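Local coordinates for protein dITP/XTP pyrophosphatase (Coxiella burnetii, PDB 3TQU) that probably hydrolyses non-canonical purine nucleoside triphosphates such as XTP, dITP and ITP to monophosphate and diphosphate, helping to keep them out of DNA and RNA, at residues Thr48-Glu51 and Asn52-Lys56; Glu100-Gln103 and Lys104-Ala108; Glu191-Ser194 and Thr195-Glu199. All blocks are in the same frame, centred on the assembly; numbering follows the deposited sequence.

Contact 1 (Thr48-Glu51 and Asn52-Lys56)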
loop_
_atom_site.group_PDB
_atom_site.type_symbol
_atom_site.label_atom_id
_atom_site.label_comp_id
_atom_site.label_asym_id
_atom_site.label_seq_id
_atom_site.Cartn_x
_atom_site.Cartn_y
_atom_site.Cartn_z
ATOM N N THR A 48 -6.876 0.141 8.113
ATOM C CA THR A 48 -5.493 0.539 7.870
ATOM C C THR A 48 -5.456 1.916 7.222
ATOM O O THR A 48 -6.401 2.314 6.540
ATOM C CB THR A 48 -4.781 -0.429 6.914
ATOM O OG1 THR A 48 -5.442 -0.412 5.641
ATOM C CG2 THR A 48 -4.782 -1.843 7.473
ATOM N N PHE A 49 -4.355 2.635 7.421
ATOM C CA PHE A 49 -4.182 3.939 6.791
ATOM C C PHE A 49 -4.287 3.816 5.274
ATOM O O PHE A 49 -4.931 4.636 4.616
ATOM C CB PHE A 49 -2.840 4.568 7.182
ATOM C CG PHE A 49 -2.633 4.682 8.664
ATOM C CD1 PHE A 49 -3.465 5.481 9.434
ATOM C CD2 PHE A 49 -1.599 3.996 9.289
ATOM C CE1 PHE A 49 -3.279 5.584 10.802
ATOM C CE2 PHE A 49 -1.408 4.099 10.653
ATOM C CZ PHE A 49 -2.248 4.894 11.411
ATOM N N VAL A 50 -3.668 2.778 4.720
ATOM C CA VAL A 50 -3.657 2.613 3.272
ATOM C C VAL A 50 -5.072 2.450 2.715
ATOM O O VAL A 50 -5.398 3.001 1.668
ATOM C CB VAL A 50 -2.756 1.442 2.827
ATOM C CG1 VAL A 50 -3.230 0.141 3.442
ATOM C CG2 VAL A 50 -2.723 1.345 1.314
ATOM N N GLU A 51 -5.919 1.710 3.425
ATOM C CA GLU A 51 -7.310 1.548 3.006
ATOM C C GLU A 51 -8.070 2.876 2.969
ATOM O O GLU A 51 -8.853 3.131 2.052
ATOM C CB GLU A 51 -8.037 0.542 3.904
ATOM C CG GLU A 51 -7.701 -0.909 3.580
ATOM C CD GLU A 51 -8.247 -1.880 4.604
ATOM O OE1 GLU A 51 -7.909 -1.729 5.794
ATOM O OE2 GLU A 51 -9.014 -2.789 4.224
ATOM N N ASN A 52 -7.846 3.715 3.970
ATOM C CA ASN A 52 -8.510 5.011 4.021
ATOM C C ASN A 52 -7.976 5.957 2.951
ATOM O O ASN A 52 -8.737 6.695 2.320
ATOM C CB ASN A 52 -8.387 5.627 5.416
ATOM C CG ASN A 52 -9.267 4.929 6.437
ATOM O OD1 ASN A 52 -10.367 4.473 6.115
ATOM N ND2 ASN A 52 -8.789 4.840 7.674
ATOM N N ALA A 53 -6.664 5.919 2.741
ATOM C CA ALA A 53 -6.035 6.726 1.704
ATOM C C ALA A 53 -6.635 6.396 0.344
ATOM O O ALA A 53 -6.944 7.291 -0.445
ATOM C CB ALA A 53 -4.523 6.502 1.692
ATOM N N ILE A 54 -6.815 5.106 0.074
ATOM C CA ILE A 54 -7.405 4.679 -1.192
ATOM C C ILE A 54 -8.872 5.083 -1.289
ATOM O O ILE A 54 -9.317 5.586 -2.323
ATOM C CB ILE A 54 -7.259 3.159 -1.402
ATOM C CG1 ILE A 54 -5.798 2.821 -1.703
ATOM C CG2 ILE A 54 -8.144 2.695 -2.537
ATOM C CD1 ILE A 54 -5.481 1.350 -1.628
ATOM N N ILE A 55 -9.616 4.863 -0.210
ATOM C CA ILE A 55 -11.032 5.207 -0.175
ATOM C C ILE A 55 -11.245 6.664 -0.571
ATOM O O ILE A 55 -12.137 6.981 -1.353
ATOM C CB ILE A 55 -11.646 4.956 1.218
ATOM C CG1 ILE A 55 -11.841 3.453 1.452
ATOM C CG2 ILE A 55 -12.974 5.689 1.360
ATOM C CD1 ILE A 55 -12.357 3.108 2.841
ATOM N N LYS A 56 -10.405 7.544 -0.039
ATOM C CA LYS A 56 -10.570 8.976 -0.249
ATOM C C LYS A 56 -10.080 9.419 -1.629
ATOM O O LYS A 56 -10.688 10.281 -2.262
ATOM C CB LYS A 56 -9.879 9.763 0.868
ATOM C CG LYS A 56 -10.453 9.465 2.253
ATOM C CD LYS A 56 -9.890 10.392 3.316
ATOM C CE LYS A 56 -8.388 10.216 3.479
ATOM N NZ LYS A 56 -7.868 11.037 4.615
#
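A capping box opens helix 49-64, and across this first turn T48 O accepts from N52 N while V50 lies alongside I54. T48 is the N-cap: its OG1 accepts the N-H of E51, with E51 N to T48 OG1 at 3.1 Å. With chi1 at 62°, T48 OG1 lies between its own N and carbonyl carbon, the position from which it meets E51 N. The same hydroxyl gives its proton to E51 OE1 at 2.8 Å, meeting the carboxylate on its anti side, and the return bond from T48 N to E51 OE1 is weak. Threonine and glutamate suit the two corners, since one offers a short acceptor and the other a chain long enough to fold back. R58 of the second subunit adds a salt bridge to E51 OE1, so the box also faces the dimer interface.

N52 turns toward the metal site: its ND2 bonds D72 OD2, and its OD1 accepts from G46 N. D72, the predicted proton acceptor, binds the calcium ion together with E44, which makes N52 a second-shell residue able to position D72. An amide fits because it can donate and accept at once.

The backbone continues regularly, with A53 N to F49 O at 2.9 Å and I55 N to E51 O at 2.9 Å. Branched aliphatic residues fill the buried side, where V50 and I54 also pack on I54 and V50 of the second subunit. Within the helix, V50 CG2 and I54 CD1 stand 4.0 Å apart, both side chains pointing the same way.

Contact 2 (Glu100-Gln103 and Lys104-Ala108)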
loop_
_atom_site.group_PDB
_atom_site.type_symbol
_atom_site.label_atom_id
_atom_site.label_comp_id
_atom_site.label_asym_id
_atom_site.label_seq_id
_atom_site.Cartn_x
_atom_site.Cartn_y
_atom_site.Cartn_z
ATOM N N GLU A 100 -7.080 16.631 25.097
ATOM C CA GLU A 100 -7.822 15.495 25.632
ATOM C C GLU A 100 -7.255 14.173 25.129
ATOM O O GLU A 100 -7.072 13.232 25.900
ATOM C CB GLU A 100 -9.299 15.590 25.251
ATOM C CG GLU A 100 -10.065 16.690 25.959
ATOM C CD GLU A 100 -11.532 16.695 25.583
ATOM O OE1 GLU A 100 -12.291 15.879 26.147
ATOM O OE2 GLU A 100 -11.925 17.504 24.717
ATOM N N ARG A 101 -6.990 14.108 23.827
ATOM C CA ARG A 101 -6.434 12.905 23.218
ATOM C C ARG A 101 -5.069 12.559 23.809
ATOM O O ARG A 101 -4.767 11.389 24.051
ATOM C CB ARG A 101 -6.336 13.065 21.696
ATOM C CG ARG A 101 -7.673 12.935 20.977
ATOM C CD ARG A 101 -7.531 13.127 19.473
ATOM N NE ARG A 101 -7.463 14.539 19.110
ATOM C CZ ARG A 101 -8.529 15.314 18.932
ATOM N NH1 ARG A 101 -9.749 14.811 19.084
ATOM N NH2 ARG A 101 -8.378 16.590 18.604
ATOM N N ILE A 102 -4.250 13.582 24.035
ATOM C CA ILE A 102 -2.941 13.397 24.651
ATOM C C ILE A 102 -3.090 12.753 26.025
ATOM O O ILE A 102 -2.337 11.845 26.383
ATOM C CB ILE A 102 -2.192 14.736 24.790
ATOM C CG1 ILE A 102 -1.713 15.218 23.419
ATOM C CG2 ILE A 102 -1.016 14.593 25.737
ATOM C CD1 ILE A 102 -1.261 16.657 23.398
ATOM N N GLN A 103 -4.073 13.219 26.787
ATOM C CA GLN A 103 -4.302 12.694 28.128
ATOM C C GLN A 103 -4.788 11.250 28.107
ATOM O O GLN A 103 -4.409 10.451 28.963
ATOM C CB GLN A 103 -5.278 13.581 28.902
ATOM C CG GLN A 103 -4.644 14.865 29.405
ATOM C CD GLN A 103 -3.443 14.602 30.292
ATOM O OE1 GLN A 103 -3.487 13.744 31.174
ATOM N NE2 GLN A 103 -2.356 15.331 30.056
ATOM N N LYS A 104 -5.626 10.913 27.132
ATOM C CA LYS A 104 -6.126 9.548 27.023
ATOM C C LYS A 104 -4.998 8.578 26.676
ATOM O O LYS A 104 -4.939 7.466 27.202
ATOM C CB LYS A 104 -7.260 9.456 26.002
ATOM C CG LYS A 104 -7.927 8.088 25.960
ATOM C CD LYS A 104 -9.414 8.199 25.661
ATOM C CE LYS A 104 -10.095 6.838 25.724
ATOM N NZ LYS A 104 -9.564 5.889 24.703
ATOM N N VAL A 105 -4.099 9.002 25.795
ATOM C CA VAL A 105 -2.936 8.189 25.460
ATOM C C VAL A 105 -2.048 7.977 26.682
ATOM O O VAL A 105 -1.592 6.863 26.943
ATOM C CB VAL A 105 -2.115 8.818 24.323
ATOM C CG1 VAL A 105 -0.701 8.249 24.304
ATOM C CG2 VAL A 105 -2.810 8.589 22.990
ATOM N N LEU A 106 -1.813 9.050 27.433
ATOM C CA LEU A 106 -0.985 8.969 28.630
ATOM C C LEU A 106 -1.611 8.046 29.676
ATOM O O LEU A 106 -0.912 7.259 30.315
ATOM C CB LEU A 106 -0.737 10.361 29.219
ATOM C CG LEU A 106 0.154 11.298 28.398
ATOM C CD1 LEU A 106 0.196 12.696 29.008
ATOM C CD2 LEU A 106 1.559 10.729 28.260
ATOM N N GLU A 107 -2.927 8.143 29.842
ATOM C CA GLU A 107 -3.644 7.276 30.775
ATOM C C GLU A 107 -3.588 5.817 30.331
ATOM O O GLU A 107 -3.390 4.917 31.150
ATOM C CB GLU A 107 -5.106 7.713 30.912
ATOM C CG GLU A 107 -5.302 9.054 31.597
ATOM C CD GLU A 107 -6.763 9.453 31.686
ATOM O OE1 GLU A 107 -7.619 8.706 31.164
ATOM O OE2 GLU A 107 -7.055 10.513 32.280
ATOM N N ALA A 108 -3.771 5.594 29.033
ATOM C CA ALA A 108 -3.754 4.250 28.466
ATOM C C ALA A 108 -2.418 3.555 28.705
ATOM O O ALA A 108 -2.377 2.388 29.091
ATOM C CB ALA A 108 -4.073 4.297 26.976
#
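The carboxamide of Q103 is the flat group that touches across this part of helix 98-112: the methyl CD1 of L106 stands to one side of the amide plane, off its nitrogen end, with Q103 NE2 to L106 CD1 at 3.8 Å. A bend at chi2 of -57° folds the glutamine chain, which brings the amide back against the leucine three residues on. Such a residue suits an exposed helix flank, because its amide can rest against an apolar neighbour while its polar atoms stay near solvent.

The same methyl also meets I102, side by side and pointing the same way, with I102 CG2 to L106 CD1 at 4.0 Å. One methyl thus serves both partners. L106 CG also rests close to the backbone, 3.3 Å from I102 O. E107 behaves similarly: its CG lies 3.1 Å from Q103 O, the atom that accepts E107 N at 2.9 Å, while its extended chain carries the carboxylate onward at the surface. Regular backbone bonds join the rest, including V105 N to R101 O at 3.0 Å.

The charged ends look beyond these two turns. R101 NH2 makes a salt bridge with D98, E100 OE2 accepts from T97 N near the start of the helix, and K104 gives NZ to Y91 O while forming a cation-pi contact with the ring of Y91.

Helix 98-112 falls in sequence between strands 68-77 and 118-128, antiparallel neighbours in the sheet. The inner side faces loops: I102 packs on I162 and V105 on Y159, with the R101 side chain touching Y159 as well. Y159 is a predicted substrate-binding residue, consistent with the helix backing that part of the nucleotide site.

Contact 3 (Glu191-Ser194 and Thr195-Glu199)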
loop_
_atom_site.group_PDB
_atom_site.type_symbol
_atom_site.label_atom_id
_atom_site.label_comp_id
_atom_site.label_asym_id
_atom_site.label_seq_id
_atom_site.Cartn_x
_atom_site.Cartn_y
_atom_site.Cartn_z
ATOM N N GLU A 191 8.650 12.862 0.226
ATOM C CA GLU A 191 9.892 12.711 -0.524
ATOM C C GLU A 191 9.845 11.474 -1.424
ATOM O O GLU A 191 10.369 11.493 -2.534
ATOM C CB GLU A 191 11.115 12.691 0.402
ATOM C CG GLU A 191 11.143 11.566 1.417
ATOM C CD GLU A 191 11.863 10.325 0.915
ATOM O OE1 GLU A 191 11.921 9.331 1.668
ATOM O OE2 GLU A 191 12.376 10.344 -0.225
ATOM N N GLN A 192 9.198 10.412 -0.947
ATOM C CA GLN A 192 8.986 9.212 -1.754
ATOM C C GLN A 192 8.129 9.554 -2.967
ATOM O O GLN A 192 8.422 9.136 -4.089
ATOM C CB GLN A 192 8.293 8.121 -0.933
ATOM C CG GLN A 192 9.077 7.630 0.278
ATOM C CD GLN A 192 8.282 6.645 1.116
ATOM O OE1 GLN A 192 7.338 6.022 0.630
ATOM N NE2 GLN A 192 8.653 6.506 2.383
ATOM N N LEU A 193 7.063 10.314 -2.726
ATOM C CA LEU A 193 6.172 10.775 -3.785
ATOM C C LEU A 193 6.910 11.648 -4.800
ATOM O O LEU A 193 6.753 11.476 -6.010
ATOM C CB LEU A 193 4.997 11.561 -3.192
ATOM C CG LEU A 193 3.993 12.134 -4.197
ATOM C CD1 LEU A 193 3.216 11.012 -4.866
ATOM C CD2 LEU A 193 3.046 13.105 -3.515
ATOM N N SER A 194 7.710 12.587 -4.304
ATOM C CA SER A 194 8.459 13.485 -5.177
ATOM C C SER A 194 9.418 12.713 -6.072
ATOM O O SER A 194 9.539 12.998 -7.262
ATOM C CB SER A 194 9.236 14.511 -4.356
ATOM O OG SER A 194 9.954 15.384 -5.208
ATOM N N THR A 195 10.111 11.743 -5.492
ATOM C CA THR A 195 11.046 10.928 -6.255
ATOM C C THR A 195 10.350 10.276 -7.447
ATOM O O THR A 195 10.874 10.279 -8.563
ATOM C CB THR A 195 11.699 9.846 -5.374
ATOM O OG1 THR A 195 12.525 10.472 -4.383
ATOM C CG2 THR A 195 12.557 8.917 -6.221
ATOM N N VAL A 196 9.164 9.724 -7.211
ATOM C CA VAL A 196 8.421 9.055 -8.271
ATOM C C VAL A 196 7.924 10.047 -9.317
ATOM O O VAL A 196 8.065 9.818 -10.517
ATOM C CB VAL A 196 7.234 8.247 -7.710
ATOM C CG1 VAL A 196 6.406 7.659 -8.847
ATOM C CG2 VAL A 196 7.734 7.149 -6.781
ATOM N N LEU A 197 7.354 11.157 -8.860
ATOM C CA LEU A 197 6.805 12.153 -9.770
ATOM C C LEU A 197 7.897 12.841 -10.584
ATOM O O LEU A 197 7.737 13.077 -11.779
ATOM C CB LEU A 197 5.976 13.183 -9.003
ATOM C CG LEU A 197 4.656 12.654 -8.445
ATOM C CD1 LEU A 197 3.912 13.733 -7.676
ATOM C CD2 LEU A 197 3.794 12.101 -9.575
ATOM N N THR A 198 9.005 13.161 -9.928
ATOM C CA THR A 198 10.142 13.782 -10.593
ATOM C C THR A 198 10.710 12.865 -11.670
ATOM O O THR A 198 11.026 13.309 -12.775
ATOM C CB THR A 198 11.258 14.116 -9.588
ATOM O OG1 THR A 198 10.759 15.038 -8.611
ATOM C CG2 THR A 198 12.459 14.730 -10.304
ATOM N N GLU A 199 10.836 11.584 -11.336
ATOM C CA GLU A 199 11.356 10.590 -12.269
ATOM C C GLU A 199 10.421 10.453 -13.468
ATOM O O GLU A 199 10.872 10.318 -14.606
ATOM C CB GLU A 199 11.541 9.242 -11.564
ATOM C CG GLU A 199 12.479 8.280 -12.276
ATOM C CD GLU A 199 11.800 7.499 -13.388
ATOM O OE1 GLU A 199 10.562 7.591 -13.516
ATOM O OE2 GLU A 199 12.507 6.787 -14.134
HETATM O O HOH W 1 12.539 8.235 -2.426
#
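S194 O is gripped twice by T198: the backbone N and the hydroxyl OG1 of T198 both donate to it, each at 2.7 Å. The amide comes nearly straight on, with a C=O...N angle of 160°, whereas the hydroxyl approaches from above the carbonyl plane, 44° out of it. T198 has OG1 beside its own N and anti to its carbonyl carbon (chi1 -61°), which swings the hydroxyl back over the preceding turn. This is a familiar way for threonine to bond its hydroxyl to the helix's own backbone.

One turn earlier T195 takes the same conformation. Its N donates to E191 O at 3.0 Å, and its OG1 lies equally near that oxygen, although where the hydroxyl proton goes is not settled. A water spans the two side chains, giving a proton to E191 OE2 at 3.1 Å and also hydrogen-bonding T195 OG1. E191 and T195 run side by side, and the glutamate chain bends at chi2 to bring its carboxylate toward the threonine.

Leucines lead the apolar side. L193 and L197 cross at a slant, the closest approach being L193 CG to L197 CD1 at 3.8 Å, and L197 CG also settles 3.4 Å from L193 O. Leucines a turn apart give the helix a shared apolar patch.

That patch seats the C-terminal helix 185-199 on the body of the protein. L193 packs on L137 and C139 of strand 137-147 and on M20 of helix 14-23, V196 joins it on L137, and L197 reaches L24 and L27 in the loop beyond that helix. Q192 NE2 bonds H140 O, tying the helix to the same strand.

How the contacts relate
Each contact joins successive turns of one helix, and the three contacts do not touch one another. Contact 1 is mostly buried, serving both the metal site and the dimer interface, so its polar groups are taken up by the capping box, the metal site and the second subunit, and its aliphatic residues meet sheet and second subunit. Contacts 2 and 3 lie on opposite sides of the chain's centre, about 36 Å apart between centres, and no other chain touches them. Contact 2 backs the predicted substrate site, with charged residues reaching to nearby loops. Contact 3 is the surface one: a threonine hydroxyl returns to the helix's own backbone, while leucines hold it to strand 137-147 and helix 14-23.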